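Local coordinates for glycosylation Associate Protein 2 (Streptococcus agalactiae serotype V, PDB 6OYC), which probably takes part, in complex with Gap1 and Gap3, in the glycosylation and accessory Sec-dependent secretion of streptococcal adhesins, at residues L29-P33 with D34-D38; R507-S511 with N512-R516; F396-G399 with T400-Q403. All coordinates share one frame; numbering follows the deposited sequence.

Contact 1. Residues L29-P33 with D34-D38; sequences LFIKP and DQISD
Lys32 and Gln35 hold each other by two hydrogen bonds that use both polar atoms of the Lys32 backbone. In the first, Lys32 N gives its hydrogen to Gln35 OE1 at 2.6 Å. The N-H...O angle of 165° shows a nearly straight bond, and the donor lies in the plane of the amide, on a lone pair of the oxygen. Gln35 reaches it because CG stands beside its own backbone N and the chain runs extended beyond that point, which carries the amide back over the turn. The second bond runs the other way, from Gln35 N to Lys32 O at 2.8 Å; here the donor sits well above the carbonyl plane, 53° out of it. With Pro33 and Asp34 at the corners in the backbone conformations of a type I turn, this is the i to i+3 bond of a beta turn, and Gln35 then takes the N-cap position of helix 36-52.

Apolar contact accompanies the turn on another side. Ile31 CG1 is set between backbone N and carbonyl carbon (chi1 56°), and its CD1 comes to 4.3 Å from Ile36 CG1. Separately, Ile36 CG1 packs against the polar carbonyl oxygen, Pro33 O, at 3.3 Å.

Asp34 OD2 makes a van der Waals contact with the lysine stem, 3.7 Å from Lys32 CB. Its charge stays 6.1 Å from Lys32 NZ, which forms its salt bridge with Glu13 instead.

Strand 26-31 is an outermost strand of the five-stranded parallel sheet, and this turn carries the chain from it into the following helix, as in Rossmann-like beta-alpha units. The paired bonds imply a turn whose shape is fixed by a side-chain amide as well as by the backbone, with the exposed carboxylate of Asp34 probably contributing no more than a weak electrostatic term.

Contact 2. Residues R507-S511 with N512-R516; sequences RRMLS and NDFGR
Leu510 and Arg516 meet through both backbone and side chain, six residues apart. Arg516 N donates to Leu510 O at 2.9 Å, from a position 41° out of the carbonyl plane. Phe514 N also approaches Leu510 O, giving a weak bond, so one carbonyl receives two donors. Upstream, ordinary i to i+4 bonds persist: Asn512 N to Arg508 O, and Asp513 N to Met509 O at 3.0 Å. The last of this kind, Gly515 N to Ser511 O, is long and bent, and is weak.

This is the C-terminal end of helix 495-514, where the chain turns back: Gly515 takes a positive phi of 79°. The bond from Arg516 is i to i+6, where the Schellman bond is i to i+5, so the reversal is wider than a classic Schellman motif. It brings Arg516 O to 3.1 Å from Ser511 CA, a CA-H...O contact.

Among apolar groups, Leu510 CB touches Arg516 CB at 3.7 Å, and the extended arginine chain continues obliquely past the leucine, its CD 3.9 Å from Leu510 CD2. Met509 lies alongside Phe514, pointing the same way; its CE sits at the ring edge, near the ring plane, 3.8 Å from CE2.

Asn512 ND2 stands over one face of the Arg508 guanidinium, 3.1 Å from NH1, with amide and guanidinium planes 84° apart; as modelled, both are donors, so the approach is not a hydrogen bond. Two other polar ends are bonded elsewhere. Asp513 OD2 brushes Met509 CG but bonds to His387, whose ring also packs edge-to-face with Phe514. Past Leu510, the Arg516 guanidinium bonds to the carbonyl oxygens of Pro295 and Lys294 and forms a salt bridge with Asp292.

Contact 3. Residues F396-G399 with T400-Q403; sequences FNLG and TVAQ
Asn397 and Thr400 meet with matching first torsions: CG of the asparagine (chi1 -56°) and OG1 of the threonine (chi1 -69°) each stand beside their own backbone N. The helical backbone itself sets the approach of their stems, CB to CB at 3.7 Å; the torsions decide where the ends go, holding Thr400 OG1 near Asn397 CB and leading the asparagine amide away. Asn397 occupies the N-cap position of helix 398-403, yet its side chain makes no capping bond; instead OD1 accepts from Trp440 NE1 and ND2 donates to Asp470. Thr400 OG1 pairs with Asn436.

The backbone supplies the regular evidence for a helix. Val401 N bonds to Asn397 O at 2.9 Å, with the donor in the carbonyl plane, and Ala402 N to Leu398 O at 2.8 Å, nearly along the C=O axis. Gln403 N completes the series on Gly399 O at 3.0 Å, where the N-H...O angle is 166°.

Side chains pack close to these same carbonyls. Val401 CG2, turned beside its own N, comes within 3.2 Å of Asn397 O, and Ala402 CB lies 3.3 Å from Gly399 O. With CG beside its own N, Gln403 lays CG against Gly399 O; the bend at chi2 then turns the amide, whose NE2 bonds to Ser432.

Val401 lies near, without touching, Ser371, His491 and Asp461, a possible catalytic triad consistent with the alpha/beta-hydrolase clan. The short helix follows strand 388-392 and is largely buried among three others: Leu398 touches helices 372-381, 416-424 and 429-444, Ala402 packs on 416-424, and Asn397 and Gln403 reach 429-444.

How the contacts relate
Followed from the N terminus, the three contacts come in series as 1, 3 and 2; each is local (a beta turn, a helix start and a helix end), and none nests within or crosses another. Contact 1 joins an outermost strand of the N-terminal parallel sheet to its helix. The chain then passes through the antiparallel sheets before entering the eight-stranded mixed sheet, where contact 3 starts the short helix after strand 388-392. Contact 2 ends the long helix that follows the last strand, 482-487, and reaches His387 just ahead of strand 388-392. Contacts 2 and 3 both belong to segments that follow strands of the mixed sheet, their nearest atoms about 16 Å apart, whereas the centres of contacts 1 and 3 lie about 60 Å apart.

Contact 1. Residues L29-P33 with D34-D38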
ATOM      1  N   LEU B  29     -24.592 -13.527 -11.695  1.00 36.38           N
ATOM      2  CA  LEU B  29     -25.786 -13.894 -10.937  1.00 34.40           C
ATOM      3  C   LEU B  29     -26.704 -12.686 -10.775  1.00 35.27           C
ATOM      4  O   LEU B  29     -26.242 -11.569 -10.540  1.00 34.82           O
ATOM      5  CB  LEU B  29     -25.398 -14.437  -9.563  1.00 31.47           C
ATOM      6  CG  LEU B  29     -24.411 -15.607  -9.575  1.00 35.13           C
ATOM      7  CD1 LEU B  29     -24.076 -16.095  -8.151  1.00 29.40           C
ATOM      8  CD2 LEU B  29     -24.985 -16.737 -10.402  1.00 32.19           C
ATOM      9  N   PHE B  30     -28.009 -12.915 -10.900  1.00 34.12           N
ATOM     10  CA  PHE B  30     -28.992 -11.849 -10.768  1.00 36.28           C
ATOM     11  C   PHE B  30     -30.181 -12.305  -9.940  1.00 39.51           C
ATOM     12  O   PHE B  30     -30.751 -13.366 -10.215  1.00 38.32           O
ATOM     13  CB  PHE B  30     -29.509 -11.397 -12.123  1.00 35.64           C
ATOM     14  CG  PHE B  30     -30.585 -10.376 -12.017  1.00 37.37           C
ATOM     15  CD1 PHE B  30     -30.279  -9.073 -11.640  1.00 37.29           C
ATOM     16  CD2 PHE B  30     -31.912 -10.717 -12.256  1.00 33.80           C
ATOM     17  CE1 PHE B  30     -31.282  -8.119 -11.520  1.00 39.00           C
ATOM     18  CE2 PHE B  30     -32.912  -9.774 -12.150  1.00 36.93           C
ATOM     19  CZ  PHE B  30     -32.602  -8.468 -11.778  1.00 38.61           C
ATOM     20  N   ILE B  31     -30.577 -11.489  -8.961  1.00 37.61           N
ATOM     21  CA  ILE B  31     -31.817 -11.702  -8.221  1.00 40.05           C
ATOM     22  C   ILE B  31     -32.546 -10.372  -8.068  1.00 42.41           C
ATOM     23  O   ILE B  31     -31.932  -9.309  -7.924  1.00 37.17           O
ATOM     24  CB  ILE B  31     -31.594 -12.334  -6.828  1.00 38.09           C
ATOM     25  CG1 ILE B  31     -30.630 -11.493  -5.997  1.00 37.91           C
ATOM     26  CG2 ILE B  31     -31.102 -13.765  -6.949  1.00 37.94           C
ATOM     27  CD1 ILE B  31     -30.419 -12.034  -4.593  1.00 36.96           C
ATOM     28  N   LYS B  32     -33.875 -10.446  -8.102  1.00 45.05           N
ATOM     29  CA  LYS B  32     -34.694  -9.303  -7.762  1.00 41.74           C
ATOM     30  C   LYS B  32     -34.566  -9.025  -6.268  1.00 41.46           C
ATOM     31  O   LYS B  32     -34.226  -9.916  -5.488  1.00 40.33           O
ATOM     32  CB  LYS B  32     -36.151  -9.558  -8.150  1.00 44.09           C
ATOM     33  CG  LYS B  32     -36.374  -9.791  -9.643  1.00 45.38           C
ATOM     34  CD  LYS B  32     -36.416  -8.473 -10.412  1.00 46.96           C
ATOM     35  CE  LYS B  32     -37.426  -8.510 -11.561  1.00 47.86           C
ATOM     36  NZ  LYS B  32     -37.966  -7.134 -11.811  1.00 54.30           N
ATOM     37  N   PRO B  33     -34.805  -7.784  -5.850  1.00 39.63           N
ATOM     38  CA  PRO B  33     -34.654  -7.456  -4.425  1.00 39.59           C
ATOM     39  C   PRO B  33     -35.540  -8.285  -3.514  1.00 46.82           C
ATOM     40  O   PRO B  33     -35.161  -8.546  -2.367  1.00 48.30           O
ATOM     41  CB  PRO B  33     -35.023  -5.966  -4.380  1.00 39.63           C
ATOM     42  CG  PRO B  33     -34.708  -5.462  -5.743  1.00 39.45           C
ATOM     43  CD  PRO B  33     -35.076  -6.587  -6.666  1.00 42.31           C
ATOM     44  N   ASP B  34     -36.704  -8.726  -3.990  1.00 47.54           N
ATOM     45  CA  ASP B  34     -37.572  -9.604  -3.212  1.00 44.99           C
ATOM     46  C   ASP B  34     -37.100 -11.052  -3.191  1.00 47.77           C
ATOM     47  O   ASP B  34     -37.782 -11.894  -2.599  1.00 49.39           O
ATOM     48  CB  ASP B  34     -38.984  -9.557  -3.781  1.00 45.02           C
ATOM     49  CG  ASP B  34     -38.988  -9.773  -5.281  1.00 57.48           C
ATOM     50  OD1 ASP B  34     -38.882 -10.944  -5.716  1.00 52.51           O
ATOM     51  OD2 ASP B  34     -39.030  -8.762  -6.026  1.00 67.15           O
ATOM     52  N   GLN B  35     -35.976 -11.381  -3.830  1.00 46.90           N
ATOM     53  CA  GLN B  35     -35.498 -12.757  -3.886  1.00 41.28           C
ATOM     54  C   GLN B  35     -34.343 -13.010  -2.940  1.00 35.31           C
ATOM     55  O   GLN B  35     -33.768 -14.101  -2.967  1.00 36.24           O
ATOM     56  CB  GLN B  35     -35.065 -13.120  -5.305  1.00 41.79           C
ATOM     57  CG  GLN B  35     -36.163 -13.164  -6.320  1.00 45.83           C
ATOM     58  CD  GLN B  35     -35.640 -13.600  -7.669  1.00 50.45           C
ATOM     59  OE1 GLN B  35     -34.987 -12.829  -8.379  1.00 51.06           O
ATOM     60  NE2 GLN B  35     -35.897 -14.850  -8.020  1.00 57.14           N
ATOM     61  N   ILE B  36     -33.987 -12.029  -2.114  1.00 37.44           N
ATOM     62  CA  ILE B  36     -32.797 -12.148  -1.277  1.00 38.37           C
ATOM     63  C   ILE B  36     -32.893 -13.359  -0.357  1.00 41.91           C
ATOM     64  O   ILE B  36     -31.902 -14.081  -0.148  1.00 37.36           O
ATOM     65  CB  ILE B  36     -32.588 -10.851  -0.485  1.00 35.23           C
ATOM     66  CG1 ILE B  36     -32.183  -9.744  -1.447  1.00 34.73           C
ATOM     67  CG2 ILE B  36     -31.518 -11.051   0.583  1.00 35.60           C
ATOM     68  CD1 ILE B  36     -31.921  -8.420  -0.759  1.00 39.66           C
ATOM     69  N   SER B  37     -34.090 -13.606   0.198  1.00 38.94           N
ATOM     70  CA  SER B  37     -34.259 -14.680   1.170  1.00 39.72           C
ATOM     71  C   SER B  37     -34.002 -16.042   0.532  1.00 37.24           C
ATOM     72  O   SER B  37     -33.310 -16.890   1.111  1.00 36.95           O
ATOM     73  CB  SER B  37     -35.668 -14.626   1.782  1.00 40.19           C
ATOM     74  OG  SER B  37     -35.925 -15.812   2.523  1.00 40.06           O
ATOM     75  N   ASP B  38     -34.562 -16.274  -0.657  1.00 35.92           N
ATOM     76  CA  ASP B  38     -34.220 -17.486  -1.400  1.00 41.30           C
ATOM     77  C   ASP B  38     -32.713 -17.621  -1.570  1.00 39.27           C
ATOM     78  O   ASP B  38     -32.154 -18.707  -1.368  1.00 39.10           O
ATOM     79  CB  ASP B  38     -34.907 -17.496  -2.762  1.00 42.29           C
ATOM     80  CG  ASP B  38     -36.409 -17.620  -2.647  1.00 50.94           C
ATOM     81  OD1 ASP B  38     -36.868 -18.128  -1.603  1.00 50.43           O
ATOM     82  OD2 ASP B  38     -37.132 -17.208  -3.586  1.00 53.01           O
TER

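Contact 2. Residues R507-S511 with N512-R516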
ATOM      1  N   ARG B 507      -3.116  -9.260  21.869  1.00 66.03           N
ATOM      2  CA  ARG B 507      -4.324  -9.923  22.354  1.00 70.75           C
ATOM      3  C   ARG B 507      -4.559  -9.632  23.830  1.00 72.53           C
ATOM      4  O   ARG B 507      -5.699  -9.390  24.249  1.00 69.40           O
ATOM      5  CB  ARG B 507      -4.245 -11.432  22.106  1.00 74.45           C
ATOM      6  CG  ARG B 507      -5.016 -11.911  20.876  1.00 79.36           C
ATOM      7  CD  ARG B 507      -6.495 -11.479  20.912  1.00 86.04           C
ATOM      8  NE  ARG B 507      -7.286 -12.155  19.883  1.00 86.30           N
ATOM      9  CZ  ARG B 507      -8.543 -11.856  19.577  1.00 77.86           C
ATOM     10  NH1 ARG B 507      -9.173 -10.881  20.218  1.00 76.93           N
ATOM     11  NH2 ARG B 507      -9.172 -12.534  18.624  1.00 72.01           N
ATOM     12  N   ARG B 508      -3.489  -9.630  24.630  1.00 72.97           N
ATOM     13  CA  ARG B 508      -3.623  -9.310  26.045  1.00 73.33           C
ATOM     14  C   ARG B 508      -4.012  -7.855  26.263  1.00 69.93           C
ATOM     15  O   ARG B 508      -4.625  -7.531  27.285  1.00 71.72           O
ATOM     16  CB  ARG B 508      -2.320  -9.625  26.783  1.00 76.34           C
ATOM     17  CG  ARG B 508      -1.422  -8.414  26.988  1.00 80.02           C
ATOM     18  CD  ARG B 508      -0.401  -8.635  28.093  1.00 88.41           C
ATOM     19  NE  ARG B 508       0.055  -7.371  28.673  1.00 99.93           N
ATOM     20  CZ  ARG B 508      -0.230  -6.975  29.910  1.00 95.97           C
ATOM     21  NH1 ARG B 508      -0.967  -7.747  30.703  1.00 94.11           N
ATOM     22  NH2 ARG B 508       0.222  -5.808  30.358  1.00 94.13           N
ATOM     23  N   MET B 509      -3.697  -6.974  25.325  1.00 67.60           N
ATOM     24  CA  MET B 509      -4.079  -5.583  25.506  1.00 67.82           C
ATOM     25  C   MET B 509      -5.499  -5.299  25.025  1.00 68.69           C
ATOM     26  O   MET B 509      -6.204  -4.486  25.633  1.00 65.79           O
ATOM     27  CB  MET B 509      -3.091  -4.677  24.786  1.00 66.18           C
ATOM     28  CG  MET B 509      -3.282  -3.230  25.145  1.00 72.26           C
ATOM     29  SD  MET B 509      -2.838  -2.228  23.744  1.00 84.28           S
ATOM     30  CE  MET B 509      -4.378  -2.370  22.842  1.00 69.30           C
ATOM     31  N   LEU B 510      -5.927  -5.938  23.932  1.00 70.11           N
ATOM     32  CA  LEU B 510      -7.327  -5.838  23.532  1.00 67.18           C
ATOM     33  C   LEU B 510      -8.250  -6.300  24.659  1.00 65.20           C
ATOM     34  O   LEU B 510      -9.344  -5.751  24.833  1.00 65.24           O
ATOM     35  CB  LEU B 510      -7.569  -6.653  22.255  1.00 66.34           C
ATOM     36  CG  LEU B 510      -6.840  -6.252  20.962  1.00 64.67           C
ATOM     37  CD1 LEU B 510      -7.124  -7.259  19.880  1.00 60.14           C
ATOM     38  CD2 LEU B 510      -7.221  -4.861  20.487  1.00 57.73           C
ATOM     39  N   SER B 511      -7.812  -7.279  25.453  1.00 63.31           N
ATOM     40  CA  SER B 511      -8.624  -7.743  26.573  1.00 67.69           C
ATOM     41  C   SER B 511      -8.612  -6.744  27.722  1.00 65.44           C
ATOM     42  O   SER B 511      -9.669  -6.352  28.228  1.00 61.76           O
ATOM     43  CB  SER B 511      -8.133  -9.100  27.056  1.00 66.64           C
ATOM     44  OG  SER B 511      -9.064  -9.647  27.966  1.00 73.08           O
ATOM     45  N   ASN B 512      -7.417  -6.313  28.134  1.00 62.60           N
ATOM     46  CA  ASN B 512      -7.286  -5.480  29.324  1.00 60.22           C
ATOM     47  C   ASN B 512      -7.963  -4.127  29.154  1.00 62.50           C
ATOM     48  O   ASN B 512      -8.597  -3.623  30.089  1.00 63.09           O
ATOM     49  CB  ASN B 512      -5.805  -5.278  29.659  1.00 63.82           C
ATOM     50  CG  ASN B 512      -5.147  -6.527  30.192  1.00 60.26           C
ATOM     51  OD1 ASN B 512      -5.816  -7.495  30.558  1.00 61.02           O
ATOM     52  ND2 ASN B 512      -3.825  -6.517  30.236  1.00 64.68           N
ATOM     53  N   ASP B 513      -7.823  -3.505  27.981  1.00 58.61           N
ATOM     54  CA  ASP B 513      -8.162  -2.096  27.829  1.00 57.24           C
ATOM     55  C   ASP B 513      -9.391  -1.836  26.972  1.00 54.39           C
ATOM     56  O   ASP B 513      -9.853  -0.691  26.928  1.00 59.97           O
ATOM     57  CB  ASP B 513      -6.976  -1.309  27.239  1.00 61.35           C
ATOM     58  CG  ASP B 513      -5.658  -1.561  27.979  1.00 65.74           C
ATOM     59  OD1 ASP B 513      -5.673  -2.225  29.031  1.00 68.08           O
ATOM     60  OD2 ASP B 513      -4.596  -1.102  27.499  1.00 64.87           O
ATOM     61  N   PHE B 514      -9.935  -2.848  26.289  1.00 57.34           N
ATOM     62  CA  PHE B 514     -11.076  -2.616  25.410  1.00 58.14           C
ATOM     63  C   PHE B 514     -12.116  -3.724  25.507  1.00 58.71           C
ATOM     64  O   PHE B 514     -13.099  -3.704  24.751  1.00 57.32           O
ATOM     65  CB  PHE B 514     -10.588  -2.429  23.956  1.00 58.62           C
ATOM     66  CG  PHE B 514      -9.655  -1.253  23.795  1.00 51.67           C
ATOM     67  CD1 PHE B 514     -10.158   0.027  23.632  1.00 53.71           C
ATOM     68  CD2 PHE B 514      -8.284  -1.422  23.877  1.00 48.66           C
ATOM     69  CE1 PHE B 514      -9.312   1.109  23.521  1.00 54.65           C
ATOM     70  CE2 PHE B 514      -7.429  -0.341  23.770  1.00 49.85           C
ATOM     71  CZ  PHE B 514      -7.936   0.920  23.593  1.00 52.64           C
ATOM     72  N   GLY B 515     -11.943  -4.671  26.423  1.00 58.60           N
ATOM     73  CA  GLY B 515     -12.956  -5.665  26.680  1.00 62.63           C
ATOM     74  C   GLY B 515     -12.997  -6.789  25.685  1.00 61.17           C
ATOM     75  O   GLY B 515     -13.949  -7.578  25.694  1.00 63.18           O
ATOM     76  N   ARG B 516     -11.994  -6.900  24.836  1.00 61.16           N
ATOM     77  CA  ARG B 516     -12.030  -7.860  23.746  1.00 67.14           C
ATOM     78  C   ARG B 516     -11.527  -9.199  24.272  1.00 70.43           C
ATOM     79  O   ARG B 516     -10.335  -9.370  24.546  1.00 69.72           O
ATOM     80  CB  ARG B 516     -11.233  -7.326  22.560  1.00 63.34           C
ATOM     81  CG  ARG B 516     -11.944  -6.130  21.906  1.00 60.62           C
ATOM     82  CD  ARG B 516     -11.079  -5.400  20.880  1.00 59.45           C
ATOM     83  NE  ARG B 516     -11.858  -4.477  20.046  1.00 55.85           N
ATOM     84  CZ  ARG B 516     -12.618  -4.856  19.019  1.00 52.08           C
ATOM     85  NH1 ARG B 516     -12.715  -6.142  18.702  1.00 49.33           N
ATOM     86  NH2 ARG B 516     -13.286  -3.952  18.312  1.00 47.63           N
TER

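Contact 3. Residues F396-G399 with T400-Q403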
ATOM      1  N   PHE B 396      15.490   3.659  15.489  1.00 46.02           N
ATOM      2  CA  PHE B 396      15.220   5.085  15.631  1.00 48.60           C
ATOM      3  C   PHE B 396      16.360   5.965  15.160  1.00 48.12           C
ATOM      4  O   PHE B 396      16.126   7.142  14.859  1.00 48.44           O
ATOM      5  CB  PHE B 396      14.930   5.475  17.097  1.00 51.98           C
ATOM      6  CG  PHE B 396      13.817   4.696  17.763  1.00 50.73           C
ATOM      7  CD1 PHE B 396      12.728   4.230  17.045  1.00 49.79           C
ATOM      8  CD2 PHE B 396      13.860   4.460  19.138  1.00 51.34           C
ATOM      9  CE1 PHE B 396      11.702   3.518  17.684  1.00 51.73           C
ATOM     10  CE2 PHE B 396      12.846   3.757  19.781  1.00 50.37           C
ATOM     11  CZ  PHE B 396      11.766   3.283  19.052  1.00 51.91           C
ATOM     12  N   ASN B 397      17.578   5.448  15.113  1.00 48.09           N
ATOM     13  CA  ASN B 397      18.756   6.247  14.807  1.00 52.30           C
ATOM     14  C   ASN B 397      19.226   5.848  13.411  1.00 53.60           C
ATOM     15  O   ASN B 397      20.113   5.004  13.249  1.00 52.01           O
ATOM     16  CB  ASN B 397      19.825   6.050  15.879  1.00 54.17           C
ATOM     17  CG  ASN B 397      19.305   6.363  17.281  1.00 55.28           C
ATOM     18  OD1 ASN B 397      19.058   7.525  17.623  1.00 52.42           O
ATOM     19  ND2 ASN B 397      19.119   5.326  18.088  1.00 54.84           N
ATOM     20  N   LEU B 398      18.611   6.461  12.396  1.00 51.08           N
ATOM     21  CA  LEU B 398      18.898   6.060  11.022  1.00 52.53           C
ATOM     22  C   LEU B 398      20.307   6.472  10.610  1.00 49.30           C
ATOM     23  O   LEU B 398      21.031   5.682   9.990  1.00 49.29           O
ATOM     24  CB  LEU B 398      17.852   6.654  10.079  1.00 46.86           C
ATOM     25  CG  LEU B 398      16.636   5.755   9.881  1.00 45.55           C
ATOM     26  CD1 LEU B 398      15.651   6.375   8.898  1.00 46.15           C
ATOM     27  CD2 LEU B 398      17.076   4.372   9.431  1.00 45.16           C
ATOM     28  N   GLY B 399      20.712   7.702  10.948  1.00 48.26           N
ATOM     29  CA  GLY B 399      22.089   8.117  10.729  1.00 53.20           C
ATOM     30  C   GLY B 399      23.106   7.184  11.360  1.00 52.56           C
ATOM     31  O   GLY B 399      24.182   6.959  10.798  1.00 51.79           O
ATOM     32  N   THR B 400      22.770   6.605  12.516  1.00 50.09           N
ATOM     33  CA  THR B 400      23.622   5.582  13.118  1.00 52.40           C
ATOM     34  C   THR B 400      23.606   4.293  12.301  1.00 53.45           C
ATOM     35  O   THR B 400      24.656   3.666  12.101  1.00 52.22           O
ATOM     36  CB  THR B 400      23.173   5.313  14.560  1.00 52.03           C
ATOM     37  OG1 THR B 400      23.474   6.454  15.378  1.00 44.05           O
ATOM     38  CG2 THR B 400      23.853   4.062  15.125  1.00 40.11           C
ATOM     39  N   VAL B 401      22.425   3.872  11.829  1.00 49.57           N
ATOM     40  CA  VAL B 401      22.361   2.707  10.947  1.00 50.71           C
ATOM     41  C   VAL B 401      23.223   2.936   9.716  1.00 51.51           C
ATOM     42  O   VAL B 401      23.925   2.029   9.243  1.00 49.78           O
ATOM     43  CB  VAL B 401      20.900   2.399  10.572  1.00 53.04           C
ATOM     44  CG1 VAL B 401      20.823   1.229   9.565  1.00 44.86           C
ATOM     45  CG2 VAL B 401      20.074   2.111  11.835  1.00 48.39           C
ATOM     46  N   ALA B 402      23.199   4.168   9.199  1.00 51.07           N
ATOM     47  CA  ALA B 402      24.015   4.524   8.049  1.00 50.33           C
ATOM     48  C   ALA B 402      25.494   4.309   8.348  1.00 56.09           C
ATOM     49  O   ALA B 402      26.180   3.566   7.636  1.00 54.98           O
ATOM     50  CB  ALA B 402      23.735   5.974   7.648  1.00 43.13           C
ATOM     51  N   GLN B 403      25.990   4.925   9.427  1.00 57.28           N
ATOM     52  CA  GLN B 403      27.403   4.797   9.783  1.00 57.62           C
ATOM     53  C   GLN B 403      27.823   3.349   9.985  1.00 58.83           C
ATOM     54  O   GLN B 403      28.971   2.999   9.715  1.00 63.05           O
ATOM     55  CB  GLN B 403      27.692   5.609  11.034  1.00 59.84           C
ATOM     56  CG  GLN B 403      27.462   7.086  10.825  1.00 59.07           C
ATOM     57  CD  GLN B 403      28.518   7.688   9.932  1.00 60.54           C
ATOM     58  OE1 GLN B 403      29.584   7.109   9.760  1.00 63.74           O
ATOM     59  NE2 GLN B 403      28.229   8.849   9.352  1.00 59.95           N
TER